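Local coordinates for bifunctional protein PutA (Bradyrhizobium diazoefficiens, PDB 6BSN), which probably oxidises proline to glutamate in two steps, with an FAD-dependent proline dehydrogenase and an NAD-dependent glutamate semialdehyde dehydrogenase on one chain, at residues A[657-662]-A[685-690]; A[790-795]-A[835-840]. The protein carries 1 engineered substitution. All blocks are in the same frame, centred on the assembly; numbering follows the deposited sequence.

Overall arrangement
Both interactions lie in the aldehyde dehydrogenase part of the chain, with centres about 12 Å apart, and together they border a bound proline. Interaction 1 belongs to the NAD-binding side. It joins two loops by apolar packing and ordered water, and is partly buried. Interaction 2 is the more buried and the smaller. It joins the loop of the predicted catalytic position to the residues that lead into helix 839-855, mainly through one glutamine amide. The two meet directly: Trp659 packs on Gln792, Phe661 on Arg793, and Gln687 probably hydrogen-bonds Asp838. One loop from each, 657-662 and 790-795, supplies residues to the same proline pocket.

Interaction 1. Residues A[657-662]-A[685-690]; sequences SPWNFP and AEQTPR. With PRO (proline), chain H; PRO (proline), chain D.
Trp659 holds CG between its own backbone N and carbonyl carbon (chi1 50°), which lays the indole beside Gln687 and keeps CB against the 685-690 loop. Thr688 takes the same kind of first torsion for OG1, turning it to Pro662 and leaving the CG2 methyl for Trp659 CB. Thr688 OG1 lies 3.3 Å from Pro662 CB, and these two side chains cross at about a right angle. Trp659 CB packs 3.7 Å from Ala685 CB, a methyl that also reaches the indole edge near its plane. Gln687 OE1 comes to 3.5 Å from Trp659 CD1. The Gln687 amide plane is turned 56° from the indole, and its NE2 bonds Asp838.

Strand 641-656, helix 664-675 and strand 679-683 form a right-handed beta-alpha-beta unit of the Rossmann-type domain, and the contact joins the loops that follow its two parallel strands. The second loop makes a type I turn from Ala685 to Thr688, then enters helix 689-702. Ser657, Trp659 and nearby Lys683 bind NAD in other structures of this protein. One water accepts a bond from Ala685 N at 3.0 Å and also bonds Ser657 OG and Pro658 O. A second water bridges Pro662 O and Thr688 O, 2.6 Å from Pro662 O. On the pocket side, Asn660 ND2 sits 3.7 Å above the centre of the Trp659 ring. The same Asn660 ND2 donates to OXT of the chain H proline at 3.1 Å, with an N-H...O angle of 154°.

Interaction 2. Residues A[790-795]-A[835-840]; sequences AGQRAS and PVIDVE. Engineered in segment 790-795: Ala794 (natural residue Cys). With PRO (proline), chain D.
Gln792 reaches across to Val836 and Ile837 with its amide. CG stands anti to the carbonyl carbon (chi1 -63°), and the chain runs extended from there. CB lies near Trp659 CZ3, and CG continues along the same indole. CD lies beside Val836 CA. At the tip, OE1 accepts from Ile837 N at 2.9 Å, on a lone pair in the carbonyl plane; the N-H...O angle of 136° makes the bond noticeably bent. OE1 is also 3.2 Å from Val836 CA. The same OE1 packs against Trp659 CH2 at 3.3 Å. NE2 donates to a water at 2.9 Å, and this water donates to Pro835 O at 3.0 Å. The amide therefore meets the backbone of 835-837 twice, once directly and once through water, which fixes its flip. With a leucine here, Ile837 N would probably be left without its carbonyl mate and the water without its amide donor. Ala790 CB adds a looser apolar touch, 4.1 Å from Val836 CG1.

Gln792 is the centre of an inverse gamma turn, closed by a weak bond from Arg793 N to Gly791 O. Beyond it comes Ala794, an engineered residue at the predicted active-site position, where the natural residue is cysteine. Arg793 and Ser795 grip the carboxylate of the chain D proline: NH1 of Arg793 is 2.8 Å from OXT, and OG of Ser795 is 2.6 Å from the same OXT. Asp606 forms a salt bridge with the Arg793 guanidinium.

Loop 790-795 links helix 775-787 to strand 797-803. Residues 835-838 lead into helix 839-855, with Asp838 as N-cap bonding Ala841 N, and Val836 packs back on Lys842 and Leu845 of that helix.

Interaction 1. Residues A[657-662]-A[685-690]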
loop_
_atom_site.group_PDB
_atom_site.type_symbol
_atom_site.label_atom_id
_atom_site.label_comp_id
_atom_site.label_asym_id
_atom_site.label_seq_id
_atom_site.Cartn_x
_atom_site.Cartn_y
_atom_site.Cartn_z
ATOM N N SER A 657 9.123 -1.768 -48.964
ATOM C CA SER A 657 8.311 -2.849 -48.435
ATOM C C SER A 657 8.110 -3.942 -49.484
ATOM O O SER A 657 8.122 -3.662 -50.689
ATOM C CB SER A 657 6.939 -2.336 -47.969
ATOM O OG SER A 657 6.260 -1.686 -49.026
ATOM N N PRO A 658 7.912 -5.189 -49.055
ATOM C CA PRO A 658 7.775 -6.306 -49.990
ATOM C C PRO A 658 6.340 -6.488 -50.467
ATOM O O PRO A 658 5.404 -5.857 -49.973
ATOM C CB PRO A 658 8.204 -7.517 -49.145
ATOM C CG PRO A 658 7.893 -7.131 -47.712
ATOM C CD PRO A 658 7.700 -5.623 -47.663
ATOM N N TRP A 659 6.186 -7.397 -51.439
ATOM C CA TRP A 659 4.871 -7.732 -51.973
ATOM C C TRP A 659 4.138 -8.786 -51.145
ATOM O O TRP A 659 2.926 -8.971 -51.334
ATOM C CB TRP A 659 4.990 -8.215 -53.436
ATOM C CG TRP A 659 6.033 -9.299 -53.673
ATOM C CD1 TRP A 659 7.289 -9.130 -54.210
ATOM C CD2 TRP A 659 5.913 -10.700 -53.379
ATOM N NE1 TRP A 659 7.950 -10.342 -54.272
ATOM C CE2 TRP A 659 7.129 -11.319 -53.770
ATOM C CE3 TRP A 659 4.896 -11.496 -52.826
ATOM C CZ2 TRP A 659 7.355 -12.691 -53.615
ATOM C CZ3 TRP A 659 5.121 -12.861 -52.674
ATOM C CH2 TRP A 659 6.343 -13.442 -53.065
ATOM N N ASN A 660 4.829 -9.493 -50.254
ATOM C CA ASN A 660 4.200 -10.642 -49.605
ATOM C C ASN A 660 3.419 -10.280 -48.350
ATOM O O ASN A 660 2.576 -11.074 -47.922
ATOM C CB ASN A 660 5.243 -11.718 -49.285
ATOM C CG ASN A 660 6.588 -11.139 -48.913
ATOM O OD1 ASN A 660 6.874 -10.936 -47.733
ATOM N ND2 ASN A 660 7.439 -10.883 -49.929
ATOM N N PHE A 661 3.691 -9.120 -47.749
ATOM C CA PHE A 661 2.810 -8.506 -46.753
ATOM C C PHE A 661 2.639 -7.048 -47.160
ATOM O O PHE A 661 3.183 -6.123 -46.540
ATOM C CB PHE A 661 3.339 -8.675 -45.330
ATOM C CG PHE A 661 3.166 -10.079 -44.804
ATOM C CD1 PHE A 661 4.180 -11.017 -44.936
ATOM C CD2 PHE A 661 1.970 -10.465 -44.215
ATOM C CE1 PHE A 661 4.005 -12.320 -44.464
ATOM C CE2 PHE A 661 1.782 -11.758 -43.739
ATOM C CZ PHE A 661 2.793 -12.688 -43.863
ATOM N N PRO A 662 1.866 -6.817 -48.224
ATOM C CA PRO A 662 1.855 -5.505 -48.868
ATOM C C PRO A 662 1.087 -4.452 -48.090
ATOM O O PRO A 662 1.100 -3.276 -48.490
ATOM C CB PRO A 662 1.174 -5.786 -50.217
ATOM C CG PRO A 662 0.568 -7.164 -50.113
ATOM C CD PRO A 662 0.811 -7.703 -48.740
ATOM N N ALA A 685 6.475 -2.457 -53.073
ATOM C CA ALA A 685 6.862 -3.409 -54.106
ATOM C C ALA A 685 6.140 -3.112 -55.413
ATOM O O ALA A 685 4.980 -2.691 -55.431
ATOM C CB ALA A 685 6.572 -4.848 -53.674
ATOM N N GLU A 686 6.850 -3.341 -56.510
ATOM C CA GLU A 686 6.291 -3.127 -57.837
ATOM C C GLU A 686 4.979 -3.881 -58.036
ATOM O O GLU A 686 4.077 -3.398 -58.728
ATOM C CB GLU A 686 7.321 -3.576 -58.866
ATOM C CG GLU A 686 7.239 -2.921 -60.186
ATOM C CD GLU A 686 8.499 -3.157 -60.966
ATOM O OE1 GLU A 686 9.369 -2.266 -60.958
ATOM O OE2 GLU A 686 8.642 -4.256 -61.539
ATOM N N GLN A 687 4.862 -5.082 -57.451
ATOM C CA GLN A 687 3.690 -5.930 -57.666
ATOM C C GLN A 687 2.454 -5.496 -56.874
ATOM O O GLN A 687 1.339 -5.921 -57.216
ATOM C CB GLN A 687 4.004 -7.395 -57.319
ATOM C CG GLN A 687 5.095 -8.071 -58.173
ATOM C CD GLN A 687 6.502 -7.944 -57.591
ATOM O OE1 GLN A 687 6.830 -6.976 -56.887
ATOM N NE2 GLN A 687 7.341 -8.936 -57.878
ATOM N N THR A 688 2.598 -4.699 -55.814
ATOM C CA THR A 688 1.474 -4.405 -54.921
ATOM C C THR A 688 1.360 -2.922 -54.565
ATOM O O THR A 688 1.314 -2.562 -53.386
ATOM C CB THR A 688 1.592 -5.260 -53.657
ATOM O OG1 THR A 688 2.826 -4.964 -52.980
ATOM C CG2 THR A 688 1.547 -6.753 -54.018
ATOM N N PRO A 689 1.256 -2.015 -55.575
ATOM C CA PRO A 689 1.132 -0.585 -55.248
ATOM C C PRO A 689 -0.279 -0.160 -54.871
ATOM O O PRO A 689 -0.454 0.844 -54.170
ATOM C CB PRO A 689 1.587 0.112 -56.540
ATOM C CG PRO A 689 1.182 -0.833 -57.613
ATOM C CD PRO A 689 1.353 -2.227 -57.035
ATOM N N ARG A 690 -1.301 -0.883 -55.344
ATOM C CA ARG A 690 -2.657 -0.392 -55.135
ATOM C C ARG A 690 -3.028 -0.411 -53.660
ATOM O O ARG A 690 -3.586 0.568 -53.145
ATOM C CB ARG A 690 -3.659 -1.191 -55.971
HETATM N N PRO H . 13.065 -12.128 -51.805
HETATM C CA PRO H . 11.875 -11.300 -51.721
HETATM C C PRO H . 11.590 -11.007 -50.235
HETATM O O PRO H . 12.485 -11.291 -49.393
HETATM C CB PRO H . 10.701 -11.991 -52.380
HETATM C CG PRO H . 11.257 -13.324 -52.880
HETATM C CD PRO H . 12.700 -13.421 -52.295
HETATM O OXT PRO H . 10.494 -10.489 -49.859
HETATM N N PRO D . 5.261 -11.854 -40.346
HETATM C CA PRO D . 5.426 -13.072 -41.128
HETATM C C PRO D . 5.195 -14.309 -40.246
HETATM O O PRO D . 5.416 -14.252 -39.015
HETATM C CB PRO D . 6.804 -13.104 -41.740
HETATM C CG PRO D . 7.304 -11.671 -41.564
HETATM C CD PRO D . 6.489 -11.121 -40.347
HETATM O OXT PRO D . 4.797 -15.379 -40.758
HETATM O O HOH W 1 4.770 -3.347 -50.767
HETATM O O HOH W 2 2.369 -2.562 -50.692
#

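Interaction 2. Residues A[790-795]-A[835-840]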
loop_
_atom_site.group_PDB
_atom_site.type_symbol
_atom_site.label_atom_id
_atom_site.label_comp_id
_atom_site.label_asym_id
_atom_site.label_seq_id
_atom_site.Cartn_x
_atom_site.Cartn_y
_atom_site.Cartn_z
ATOM N N ALA A 790 1.603 -20.242 -49.847
ATOM C CA ALA A 790 2.514 -20.793 -50.857
ATOM C C ALA A 790 3.980 -20.641 -50.448
ATOM O O ALA A 790 4.861 -20.463 -51.291
ATOM C CB ALA A 790 2.267 -20.145 -52.227
ATOM N N GLY A 791 4.265 -20.711 -49.147
ATOM C CA GLY A 791 5.625 -20.518 -48.704
ATOM C C GLY A 791 6.161 -19.118 -48.915
ATOM O O GLY A 791 7.371 -18.910 -48.793
ATOM N N GLN A 792 5.302 -18.159 -49.248
ATOM C CA GLN A 792 5.728 -16.781 -49.516
ATOM C C GLN A 792 5.723 -15.966 -48.220
ATOM O O GLN A 792 5.034 -14.952 -48.070
ATOM C CB GLN A 792 4.841 -16.149 -50.591
ATOM C CG GLN A 792 4.927 -16.851 -51.958
ATOM C CD GLN A 792 4.093 -16.176 -53.049
ATOM O OE1 GLN A 792 4.553 -15.979 -54.178
ATOM N NE2 GLN A 792 2.867 -15.831 -52.716
ATOM N N ARG A 793 6.534 -16.432 -47.273
ATOM C CA ARG A 793 6.709 -15.791 -45.974
ATOM C C ARG A 793 8.173 -15.905 -45.592
ATOM O O ARG A 793 8.788 -16.953 -45.794
ATOM C CB ARG A 793 5.876 -16.450 -44.876
ATOM C CG ARG A 793 4.382 -16.304 -44.983
ATOM C CD ARG A 793 3.740 -17.102 -43.851
ATOM N NE ARG A 793 2.284 -16.991 -43.812
ATOM C CZ ARG A 793 1.609 -16.272 -42.924
ATOM N NH1 ARG A 793 2.260 -15.590 -41.993
ATOM N NH2 ARG A 793 0.284 -16.236 -42.970
ATOM N N ALA A 794 8.725 -14.834 -45.034
ATOM C CA ALA A 794 10.124 -14.859 -44.632
ATOM C C ALA A 794 10.352 -15.854 -43.510
ATOM O O ALA A 794 11.464 -16.374 -43.358
ATOM C CB ALA A 794 10.576 -13.454 -44.210
ATOM N N SER A 795 9.310 -16.121 -42.720
ATOM C CA SER A 795 9.339 -17.023 -41.575
ATOM C C SER A 795 9.160 -18.497 -41.944
ATOM O O SER A 795 9.235 -19.354 -41.054
ATOM C CB SER A 795 8.212 -16.646 -40.620
ATOM O OG SER A 795 6.965 -16.723 -41.319
ATOM N N PRO A 835 -2.088 -18.610 -55.693
ATOM C CA PRO A 835 -0.991 -18.508 -56.659
ATOM C C PRO A 835 0.213 -17.808 -56.054
ATOM O O PRO A 835 0.120 -17.120 -55.035
ATOM C CB PRO A 835 -1.599 -17.678 -57.794
ATOM C CG PRO A 835 -2.570 -16.795 -57.096
ATOM C CD PRO A 835 -3.169 -17.655 -55.994
ATOM N N VAL A 836 1.370 -18.018 -56.683
ATOM C CA VAL A 836 2.552 -17.234 -56.340
ATOM C C VAL A 836 2.433 -15.869 -57.020
ATOM O O VAL A 836 1.596 -15.685 -57.911
ATOM C CB VAL A 836 3.853 -17.963 -56.713
ATOM C CG1 VAL A 836 4.029 -19.184 -55.838
ATOM C CG2 VAL A 836 3.842 -18.349 -58.174
ATOM N N ILE A 837 3.267 -14.907 -56.603
ATOM C CA ILE A 837 2.972 -13.496 -56.866
ATOM C C ILE A 837 2.928 -13.194 -58.363
ATOM O O ILE A 837 2.014 -12.513 -58.831
ATOM C CB ILE A 837 3.966 -12.580 -56.123
ATOM C CG1 ILE A 837 3.519 -11.116 -56.234
ATOM C CG2 ILE A 837 5.378 -12.714 -56.674
ATOM C CD1 ILE A 837 2.099 -10.864 -55.772
ATOM N N ASP A 838 3.876 -13.713 -59.144
ATOM C CA ASP A 838 3.881 -13.448 -60.579
ATOM C C ASP A 838 4.684 -14.526 -61.310
ATOM O O ASP A 838 5.256 -15.444 -60.704
ATOM C CB ASP A 838 4.398 -12.030 -60.887
ATOM C CG ASP A 838 5.822 -11.780 -60.410
ATOM O OD1 ASP A 838 6.578 -12.745 -60.172
ATOM O OD2 ASP A 838 6.185 -10.593 -60.277
ATOM N N VAL A 839 4.694 -14.406 -62.641
ATOM C CA VAL A 839 5.326 -15.389 -63.525
ATOM C C VAL A 839 6.823 -15.513 -63.259
ATOM O O VAL A 839 7.396 -16.604 -63.362
ATOM C CB VAL A 839 5.031 -15.006 -64.987
ATOM C CG1 VAL A 839 6.109 -15.532 -65.924
ATOM C CG2 VAL A 839 3.667 -15.549 -65.375
ATOM N N GLU A 840 7.475 -14.410 -62.905
ATOM C CA GLU A 840 8.903 -14.462 -62.621
ATOM C C GLU A 840 9.165 -15.255 -61.351
ATOM O O GLU A 840 10.101 -16.060 -61.296
ATOM C CB GLU A 840 9.459 -13.043 -62.501
ATOM C CG GLU A 840 9.314 -12.220 -63.782
ATOM C CD GLU A 840 7.985 -11.454 -63.877
ATOM O OE1 GLU A 840 6.930 -11.989 -63.469
ATOM O OE2 GLU A 840 8.008 -10.287 -64.340
HETATM N N PRO D . 5.261 -11.854 -40.346
HETATM C CA PRO D . 5.426 -13.072 -41.128
HETATM C C PRO D . 5.195 -14.309 -40.246
HETATM O O PRO D . 5.416 -14.252 -39.015
HETATM C CB PRO D . 6.804 -13.104 -41.740
HETATM C CG PRO D . 7.304 -11.671 -41.564
HETATM C CD PRO D . 6.489 -11.121 -40.347
HETATM O OXT PRO D . 4.797 -15.379 -40.758
HETATM O O HOH W 3 1.024 -14.316 -54.368
#